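Local coordinates for cobalamin biosynthesis protein (cbiD) (Archaeoglobus fulgidus, PDB 1SR8) that probably catalyses the S-adenosylmethionine-dependent methylation of C-1 of cobalt-precorrin-5B to form cobalt-precorrin-6A in anaerobic cobalamin biosynthesis, at residues A[241-246]-A[275-280]; A[260-263]-A[267-270]. One frame throughout, in Å; residues are numbered along the deposited sequence.

Both interactions lie at the edge of the four-stranded parallel sheet whose strands run in the order 231-234, 210-214, 248-253, 278-281; interaction 1 includes the start of the last strand, and interaction 2 packs against it. Interaction 1 joins the turn after helix 239-242 to the residues leading into strand 278-281. Interaction 2 joins two successive helices, 255-262 and 265-273, within the chain segment that interaction 1 closes into a loop. Their centres are 12 Å apart and they meet directly, V279 CG1 of strand 278-281 packing 3.4 Å from I268 CG2 of helix 265-273. Each lies about 25 Å from the centre of the chain.

Interaction 1 of 2, residues A[241-246]-A[275-280]; sequences EALKHP and EGVRVV
The carboxylate of E275 has two different neighbours. Its OE2 forms a salt bridge with R271 NH1, while OE1 rests 3.8 Å from CD1 of L243. E275 CG lies 4.0 Å from L243 CD1, and the bend at chi2 (-76°) folds CD and OE1 onto the same methyl. The other branch of L243 serves a different partner: CD2 lies 4.0 Å from V277 CG2, the two side chains running past each other in opposite senses. L243 projects from the type I turn A242-H245, in which H245 N bonds A242 O at 3.0 Å, and its side chain also touches I213 of strand 210-214. V277 in turn leans on K249 and I251. L243 and V277 thus meet near the start of strand 248-253, which lies between strands 210-214 and 278-281 in the sheet. K244 of this turn reaches back to E241 in the last turn of the helix, NZ meeting the syn lone pair of OE1 at 3.0 Å. No hydrogen bond links the two segments. The contact is purely van der Waals, L243 lying along the aliphatic part and one oxygen of E275, and its direction comes from shape.

Interaction 2 of 2, residues A[260-263]-A[267-270]; sequences IWAG and RIEE
The two-residue link between consecutive helices 255-262 and 265-273, inside the beta-alpha-beta crossover from strand 248-253 to the adjacent parallel strand 278-281, brings A262 and G263 at the end of the first helix against R267 and I268 near the start of the second. The methyl of A262 is the main point of contact. Its CB lies 3.7 Å from I268 N and 3.8 Å from R267 C, so it presses on the backbone joining these two residues, and it also reaches I268 CG1 at 3.9 Å. Such a small side chain lets the helices come close, with the CA atoms of A262 and I268 only 5.2 Å apart. G263, just beyond, has left the helix with a positive phi and brings its backbone N to 4.4 Å from R267 CB.

Beyond CB, R267 turns away from the contact. Its chain bends at chi2 (-58°) and again at chi3, which carries the guanidinium forward along its own helix, toward its C-terminal end. There NH2 donates to E270 OE1 at 2.9 Å with an N-H...O angle of 148°. The acceptor lies close to the guanidinium plane, whereas the donor stands above the carboxylate, 57° out of its plane. NH1 forms a second salt bridge with E274, so two acidic residues of the same stretch of chain hold the group and limit its rotation.

The A262 methyl also lies over one face of the W261 indole, toward its rim. W261 is buried, and its NE1 is hydrogen-bonded to D240 OD1, which ties the end of helix 255-262 to helix 239-242. I268 also lies on strand 278-281, touching V279 and V281, so it packs against both helix 255-262 and the edge strand.

Interaction 1 of 2, residues A[241-246]-A[275-280]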
ATOM      1  N   GLU A 241      13.501 -10.634  12.815  1.00 31.09           N
ATOM      2  CA  GLU A 241      12.588 -11.757  12.818  1.00 32.42           C
ATOM      3  C   GLU A 241      12.792 -12.638  11.589  1.00 30.47           C
ATOM      4  O   GLU A 241      12.849 -13.865  11.688  1.00 30.09           O
ATOM      5  CB  GLU A 241      11.147 -11.253  12.873  1.00 36.10           C
ATOM      6  CG  GLU A 241      10.747 -10.840  14.259  1.00 41.65           C
ATOM      7  CD  GLU A 241      11.039 -11.944  15.258  1.00 47.03           C
ATOM      8  OE1 GLU A 241      10.457 -13.047  15.107  1.00 48.18           O
ATOM      9  OE2 GLU A 241      11.860 -11.713  16.180  1.00 49.71           O
ATOM     10  N   ALA A 242      12.894 -12.005  10.429  1.00 28.48           N
ATOM     11  CA  ALA A 242      13.091 -12.732   9.195  1.00 27.85           C
ATOM     12  C   ALA A 242      14.389 -13.532   9.262  1.00 28.10           C
ATOM     13  O   ALA A 242      14.488 -14.621   8.691  1.00 25.73           O
ATOM     14  CB  ALA A 242      13.127 -11.757   8.027  1.00 28.88           C
ATOM     15  N   LEU A 243      15.382 -12.997   9.970  1.00 28.00           N
ATOM     16  CA  LEU A 243      16.672 -13.669  10.090  1.00 29.35           C
ATOM     17  C   LEU A 243      16.625 -14.989  10.867  1.00 30.60           C
ATOM     18  O   LEU A 243      17.625 -15.708  10.930  1.00 30.73           O
ATOM     19  CB  LEU A 243      17.703 -12.724  10.713  1.00 28.38           C
ATOM     20  CG  LEU A 243      18.162 -11.594   9.785  1.00 29.31           C
ATOM     21  CD1 LEU A 243      19.140 -10.680  10.512  1.00 28.38           C
ATOM     22  CD2 LEU A 243      18.816 -12.190   8.540  1.00 30.20           C
ATOM     23  N   LYS A 244      15.470 -15.308  11.450  1.00 30.51           N
ATOM     24  CA  LYS A 244      15.308 -16.560  12.189  1.00 29.96           C
ATOM     25  C   LYS A 244      15.117 -17.684  11.178  1.00 29.91           C
ATOM     26  O   LYS A 244      15.150 -18.860  11.528  1.00 30.13           O
ATOM     27  CB  LYS A 244      14.087 -16.512  13.107  1.00 30.57           C
ATOM     28  CG  LYS A 244      14.165 -15.528  14.262  1.00 31.14           C
ATOM     29  CD  LYS A 244      12.866 -15.586  15.063  1.00 34.59           C
ATOM     30  CE  LYS A 244      12.891 -14.696  16.307  1.00 36.66           C
ATOM     31  NZ  LYS A 244      11.644 -14.856  17.138  1.00 36.51           N
ATOM     32  N   HIS A 245      14.894 -17.313   9.922  1.00 28.80           N
ATOM     33  CA  HIS A 245      14.719 -18.296   8.860  1.00 29.53           C
ATOM     34  C   HIS A 245      16.008 -19.117   8.822  1.00 28.92           C
ATOM     35  O   HIS A 245      17.108 -18.565   8.909  1.00 28.53           O
ATOM     36  CB  HIS A 245      14.478 -17.582   7.526  1.00 29.06           C
ATOM     37  CG  HIS A 245      14.151 -18.500   6.389  1.00 29.95           C
ATOM     38  ND1 HIS A 245      15.114 -19.200   5.695  1.00 30.56           N
ATOM     39  CD2 HIS A 245      12.965 -18.815   5.811  1.00 30.52           C
ATOM     40  CE1 HIS A 245      14.537 -19.903   4.735  1.00 31.04           C
ATOM     41  NE2 HIS A 245      13.233 -19.686   4.784  1.00 30.37           N
ATOM     42  N   PRO A 246      15.887 -20.449   8.702  1.00 29.14           N
ATOM     43  CA  PRO A 246      17.047 -21.346   8.665  1.00 28.87           C
ATOM     44  C   PRO A 246      17.747 -21.591   7.320  1.00 29.88           C
ATOM     45  O   PRO A 246      18.765 -22.279   7.285  1.00 30.96           O
ATOM     46  CB  PRO A 246      16.482 -22.630   9.245  1.00 28.82           C
ATOM     47  CG  PRO A 246      15.104 -22.651   8.637  1.00 29.46           C
ATOM     48  CD  PRO A 246      14.633 -21.220   8.809  1.00 28.82           C
ATOM     49  N   GLU A 275      25.948 -11.203  11.031  1.00 47.93           N
ATOM     50  CA  GLU A 275      24.847 -12.158  10.981  1.00 44.36           C
ATOM     51  C   GLU A 275      25.129 -13.211   9.922  1.00 42.87           C
ATOM     52  O   GLU A 275      24.404 -14.192   9.808  1.00 43.65           O
ATOM     53  CB  GLU A 275      23.546 -11.445  10.623  1.00 43.62           C
ATOM     54  CG  GLU A 275      23.000 -10.509  11.685  1.00 42.91           C
ATOM     55  CD  GLU A 275      22.339 -11.251  12.819  1.00 42.11           C
ATOM     56  OE1 GLU A 275      21.877 -12.392  12.587  1.00 41.94           O
ATOM     57  OE2 GLU A 275      22.265 -10.691  13.932  1.00 42.48           O
ATOM     58  N   GLY A 276      26.177 -12.993   9.138  1.00 40.91           N
ATOM     59  CA  GLY A 276      26.522 -13.936   8.090  1.00 39.28           C
ATOM     60  C   GLY A 276      25.576 -13.848   6.908  1.00 38.54           C
ATOM     61  O   GLY A 276      25.437 -14.804   6.138  1.00 38.98           O
ATOM     62  N   VAL A 277      24.927 -12.694   6.764  1.00 36.91           N
ATOM     63  CA  VAL A 277      23.979 -12.460   5.677  1.00 34.43           C
ATOM     64  C   VAL A 277      24.307 -11.181   4.911  1.00 33.53           C
ATOM     65  O   VAL A 277      24.517 -10.119   5.498  1.00 31.92           O
ATOM     66  CB  VAL A 277      22.539 -12.365   6.215  1.00 33.30           C
ATOM     67  CG1 VAL A 277      21.566 -12.167   5.069  1.00 34.63           C
ATOM     68  CG2 VAL A 277      22.191 -13.627   6.975  1.00 32.70           C
ATOM     69  N   ARG A 278      24.349 -11.294   3.591  1.00 32.71           N
ATOM     70  CA  ARG A 278      24.653 -10.153   2.753  1.00 33.18           C
ATOM     71  C   ARG A 278      23.530  -9.126   2.816  1.00 34.94           C
ATOM     72  O   ARG A 278      22.352  -9.488   2.834  1.00 34.30           O
ATOM     73  CB  ARG A 278      24.847 -10.597   1.300  1.00 32.39           C
ATOM     74  CG  ARG A 278      25.212  -9.458   0.366  1.00 31.23           C
ATOM     75  CD  ARG A 278      25.247  -9.900  -1.080  1.00 34.22           C
ATOM     76  NE  ARG A 278      25.625  -8.797  -1.960  1.00 35.07           N
ATOM     77  CZ  ARG A 278      25.647  -8.874  -3.286  1.00 36.13           C
ATOM     78  NH1 ARG A 278      25.313 -10.008  -3.885  1.00 36.91           N
ATOM     79  NH2 ARG A 278      25.993  -7.818  -4.015  1.00 37.28           N
ATOM     80  N   VAL A 279      23.907  -7.847   2.861  1.00 35.74           N
ATOM     81  CA  VAL A 279      22.947  -6.744   2.875  1.00 35.12           C
ATOM     82  C   VAL A 279      23.194  -5.875   1.647  1.00 34.62           C
ATOM     83  O   VAL A 279      24.256  -5.266   1.516  1.00 34.21           O
ATOM     84  CB  VAL A 279      23.096  -5.853   4.120  1.00 34.91           C
ATOM     85  CG1 VAL A 279      22.097  -4.711   4.055  1.00 35.13           C
ATOM     86  CG2 VAL A 279      22.869  -6.669   5.371  1.00 36.74           C
ATOM     87  N   VAL A 280      22.218  -5.842   0.743  1.00 34.30           N
ATOM     88  CA  VAL A 280      22.304  -5.044  -0.474  1.00 34.55           C
ATOM     89  C   VAL A 280      21.558  -3.730  -0.269  1.00 35.96           C
ATOM     90  O   VAL A 280      20.329  -3.705  -0.168  1.00 35.97           O
ATOM     91  CB  VAL A 280      21.671  -5.772  -1.676  1.00 34.20           C
ATOM     92  CG1 VAL A 280      21.804  -4.921  -2.922  1.00 30.93           C
ATOM     93  CG2 VAL A 280      22.326  -7.129  -1.870  1.00 33.57           C
TER

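Interaction 2 of 2, residues A[260-263]-A[267-270]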
ATOM      1  N   ILE A 260      17.406   2.009  10.337  1.00 48.67           N
ATOM      2  CA  ILE A 260      16.425   1.954  11.417  1.00 48.79           C
ATOM      3  C   ILE A 260      16.504   0.569  12.058  1.00 49.23           C
ATOM      4  O   ILE A 260      16.437   0.432  13.276  1.00 49.62           O
ATOM      5  CB  ILE A 260      14.986   2.188  10.898  1.00 48.52           C
ATOM      6  CG1 ILE A 260      14.855   3.605  10.342  1.00 48.14           C
ATOM      7  CG2 ILE A 260      13.985   1.970  12.017  1.00 47.44           C
ATOM      8  CD1 ILE A 260      13.482   3.931   9.794  1.00 48.34           C
ATOM      9  N   TRP A 261      16.645  -0.463  11.235  1.00 49.36           N
ATOM     10  CA  TRP A 261      16.751  -1.819  11.754  1.00 49.62           C
ATOM     11  C   TRP A 261      18.123  -2.026  12.397  1.00 50.61           C
ATOM     12  O   TRP A 261      18.233  -2.522  13.521  1.00 50.68           O
ATOM     13  CB  TRP A 261      16.558  -2.834  10.626  1.00 47.56           C
ATOM     14  CG  TRP A 261      17.323  -4.092  10.864  1.00 45.54           C
ATOM     15  CD1 TRP A 261      17.088  -5.022  11.828  1.00 45.31           C
ATOM     16  CD2 TRP A 261      18.514  -4.508  10.184  1.00 45.12           C
ATOM     17  NE1 TRP A 261      18.061  -5.991  11.799  1.00 45.40           N
ATOM     18  CE2 TRP A 261      18.949  -5.700  10.798  1.00 44.64           C
ATOM     19  CE3 TRP A 261      19.259  -3.985   9.114  1.00 44.81           C
ATOM     20  CZ2 TRP A 261      20.098  -6.382  10.381  1.00 44.17           C
ATOM     21  CZ3 TRP A 261      20.403  -4.663   8.700  1.00 44.74           C
ATOM     22  CH2 TRP A 261      20.809  -5.849   9.333  1.00 44.04           C
ATOM     23  N   ALA A 262      19.166  -1.652  11.665  1.00 52.07           N
ATOM     24  CA  ALA A 262      20.540  -1.795  12.134  1.00 54.23           C
ATOM     25  C   ALA A 262      20.772  -0.937  13.371  1.00 55.51           C
ATOM     26  O   ALA A 262      21.002  -1.454  14.468  1.00 55.86           O
ATOM     27  CB  ALA A 262      21.521  -1.389  11.018  1.00 53.37           C
ATOM     28  N   GLY A 263      20.703   0.376  13.171  1.00 56.40           N
ATOM     29  CA  GLY A 263      20.910   1.327  14.247  1.00 56.61           C
ATOM     30  C   GLY A 263      21.672   2.531  13.724  1.00 57.14           C
ATOM     31  O   GLY A 263      21.712   3.581  14.363  1.00 57.22           O
ATOM     32  N   ARG A 267      26.267   0.616  10.963  1.00 58.91           N
ATOM     33  CA  ARG A 267      25.923  -0.645  11.621  1.00 56.73           C
ATOM     34  C   ARG A 267      25.266  -1.659  10.684  1.00 55.44           C
ATOM     35  O   ARG A 267      25.095  -2.823  11.050  1.00 55.06           O
ATOM     36  CB  ARG A 267      25.008  -0.388  12.825  1.00 56.70           C
ATOM     37  CG  ARG A 267      25.760   0.032  14.072  1.00 56.79           C
ATOM     38  CD  ARG A 267      26.789  -1.032  14.455  1.00 58.42           C
ATOM     39  NE  ARG A 267      26.179  -2.235  15.023  1.00 58.82           N
ATOM     40  CZ  ARG A 267      26.787  -3.415  15.113  1.00 58.39           C
ATOM     41  NH1 ARG A 267      26.152  -4.450  15.655  1.00 57.37           N
ATOM     42  NH2 ARG A 267      28.022  -3.569  14.644  1.00 57.60           N
ATOM     43  N   ILE A 268      24.899  -1.215   9.481  1.00 54.15           N
ATOM     44  CA  ILE A 268      24.280  -2.099   8.491  1.00 52.59           C
ATOM     45  C   ILE A 268      25.300  -3.175   8.107  1.00 52.56           C
ATOM     46  O   ILE A 268      25.141  -4.353   8.448  1.00 50.99           O
ATOM     47  CB  ILE A 268      23.857  -1.322   7.203  1.00 50.66           C
ATOM     48  CG1 ILE A 268      22.809  -0.256   7.543  1.00 48.84           C
ATOM     49  CG2 ILE A 268      23.293  -2.290   6.160  1.00 49.51           C
ATOM     50  CD1 ILE A 268      22.392   0.599   6.348  1.00 46.39           C
ATOM     51  N   GLU A 269      26.351  -2.747   7.406  1.00 53.36           N
ATOM     52  CA  GLU A 269      27.428  -3.626   6.954  1.00 53.75           C
ATOM     53  C   GLU A 269      28.059  -4.400   8.106  1.00 53.83           C
ATOM     54  O   GLU A 269      28.550  -5.512   7.909  1.00 54.29           O
ATOM     55  CB  GLU A 269      28.486  -2.796   6.236  1.00 54.49           C
ATOM     56  CG  GLU A 269      28.833  -1.513   6.979  1.00 57.99           C
ATOM     57  CD  GLU A 269      29.504  -0.483   6.088  1.00 60.42           C
ATOM     58  OE1 GLU A 269      28.916  -0.139   5.035  1.00 61.41           O
ATOM     59  OE2 GLU A 269      30.614  -0.015   6.441  1.00 60.98           O
ATOM     60  N   GLU A 270      28.052  -3.814   9.302  1.00 53.61           N
ATOM     61  CA  GLU A 270      28.600  -4.480  10.482  1.00 53.81           C
ATOM     62  C   GLU A 270      27.642  -5.591  10.900  1.00 53.28           C
ATOM     63  O   GLU A 270      28.058  -6.721  11.157  1.00 51.88           O
ATOM     64  CB  GLU A 270      28.769  -3.487  11.636  1.00 55.23           C
ATOM     65  CG  GLU A 270      29.859  -2.440  11.413  1.00 57.63           C
ATOM     66  CD  GLU A 270      29.994  -1.475  12.586  1.00 59.36           C
ATOM     67  OE1 GLU A 270      30.220  -1.936  13.731  1.00 59.89           O
ATOM     68  OE2 GLU A 270      29.873  -0.251  12.360  1.00 61.09           O
TER